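Local coordinates for surface-associated protein CshA (Streptococcus gordonii, PDB 5L2D) that binds host fibronectin as a streptococcal cell-wall adhesin, this piece being its non-repetitive domain 2, at residues A167-Y172 with K207-T212. Sequence-based numbering, arbitrary orientation.
Sequences ANPAEY and KAFDKT
N168, whose side chain meets the F209 ring, donates its backbone N-H to E171 OE1, with N to OE1 at 3.0 Å. The N-H...O angle is 160°, and the carboxylate receives the bond on its anti side, the donor being tilted out of the carboxylate plane. A backbone bond of 3.0 Å from E171 N to N168 O closes the type II beta turn, so two bonds running in opposite senses tie the same two residues. By surface packing, the contact joins this turn, in the loop between strands 158-163 and 172-177, to helix 203-210, while Y172 continues the sheet into a strand of the second subunit and L217 touches F209. The turn places P169 against F209: CD of the proline stands over one ring face, 4.3 Å from the centroid. Lying 27° off the ring normal, it makes a CH-pi contact. P169 CB packs on F209 CB at 3.9 Å. F209 extends from the helix with CG anti to its backbone N, which carries the far end of the ring to N168. There N168 CB comes within 3.6 Å of F209 CZ, and the amide plane is turned 32° from the ring plane. No hydrogen bond crosses between 167-172 and 207-212.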
# COMPACT_ATOMS: atom_id res chain seq x y z
N ALA A 167 -7.99 -10.04 -2.33
CA ALA A 167 -6.92 -10.66 -1.57
C ALA A 167 -7.42 -11.79 -0.71
O ALA A 167 -8.44 -11.69 -0.07
CB ALA A 167 -6.22 -9.62 -0.69
N ASN A 168 -6.67 -12.87 -0.72
CA ASN A 168 -6.91 -13.97 0.17
C ASN A 168 -5.88 -13.82 1.25
O ASN A 168 -4.98 -12.98 1.17
CB ASN A 168 -6.63 -15.31 -0.51
CG ASN A 168 -7.21 -15.40 -1.89
OD1 ASN A 168 -8.35 -15.00 -2.13
ND2 ASN A 168 -6.43 -15.93 -2.81
N PRO A 169 -5.95 -14.70 2.24
CA PRO A 169 -4.90 -14.64 3.23
C PRO A 169 -3.53 -14.67 2.59
O PRO A 169 -3.38 -15.12 1.47
CB PRO A 169 -5.17 -15.88 4.08
CG PRO A 169 -6.67 -15.99 4.06
CD PRO A 169 -7.06 -15.58 2.66
N ALA A 170 -2.57 -14.12 3.33
CA ALA A 170 -1.20 -13.94 2.88
C ALA A 170 -1.04 -13.16 1.57
O ALA A 170 0.01 -13.24 0.92
CB ALA A 170 -0.52 -15.29 2.77
N GLU A 171 -2.08 -12.43 1.15
CA GLU A 171 -1.97 -11.43 0.09
C GLU A 171 -2.13 -10.07 0.79
O GLU A 171 -3.25 -9.57 1.01
CB GLU A 171 -3.00 -11.67 -1.03
CG GLU A 171 -2.70 -12.89 -1.91
CD GLU A 171 -3.60 -13.00 -3.14
OE1 GLU A 171 -4.79 -12.63 -3.08
OE2 GLU A 171 -3.12 -13.48 -4.18
N TYR A 172 -0.98 -9.51 1.17
CA TYR A 172 -0.89 -8.48 2.24
C TYR A 172 -0.94 -7.05 1.68
O TYR A 172 -0.09 -6.68 0.89
CB TYR A 172 0.41 -8.67 2.99
CG TYR A 172 0.53 -9.92 3.84
CD1 TYR A 172 -0.32 -10.12 4.92
CD2 TYR A 172 1.52 -10.88 3.59
CE1 TYR A 172 -0.21 -11.24 5.72
CE2 TYR A 172 1.63 -12.02 4.39
CZ TYR A 172 0.76 -12.19 5.44
OH TYR A 172 0.84 -13.26 6.27
N LYS A 207 -3.16 -19.57 8.67
CA LYS A 207 -2.67 -20.90 8.89
C LYS A 207 -3.52 -21.84 8.06
O LYS A 207 -3.02 -22.69 7.36
CB LYS A 207 -2.73 -21.27 10.36
N ALA A 208 -4.83 -21.65 8.12
CA ALA A 208 -5.71 -22.48 7.35
C ALA A 208 -5.28 -22.46 5.90
O ALA A 208 -4.58 -23.34 5.45
CB ALA A 208 -7.13 -21.98 7.47
N PHE A 209 -5.71 -21.43 5.20
CA PHE A 209 -5.39 -21.23 3.81
C PHE A 209 -4.02 -21.75 3.40
O PHE A 209 -3.82 -22.06 2.24
CB PHE A 209 -5.49 -19.75 3.50
CG PHE A 209 -5.57 -19.43 2.04
CD1 PHE A 209 -6.78 -19.24 1.44
CD2 PHE A 209 -4.44 -19.30 1.28
CE1 PHE A 209 -6.87 -18.93 0.10
CE2 PHE A 209 -4.51 -18.99 -0.05
CZ PHE A 209 -5.72 -18.80 -0.65
N ASP A 210 -3.09 -21.85 4.33
CA ASP A 210 -1.77 -22.35 3.98
C ASP A 210 -1.91 -23.82 3.71
O ASP A 210 -1.40 -24.34 2.74
CB ASP A 210 -0.78 -22.16 5.10
CG ASP A 210 0.62 -22.55 4.70
OD1 ASP A 210 0.92 -22.51 3.50
OD2 ASP A 210 1.43 -22.89 5.58
N LYS A 211 -2.62 -24.48 4.61
CA LYS A 211 -2.86 -25.90 4.49
C LYS A 211 -3.99 -26.01 3.49
O LYS A 211 -5.11 -26.28 3.85
CB LYS A 211 -3.28 -26.46 5.83
N THR A 212 -3.68 -25.78 2.24
CA THR A 212 -4.69 -25.81 1.22
C THR A 212 -3.96 -25.68 -0.07
O THR A 212 -4.25 -26.38 -1.03
CB THR A 212 -5.62 -24.63 1.38
OG1 THR A 212 -6.43 -24.85 2.53
CG2 THR A 212 -6.52 -24.48 0.20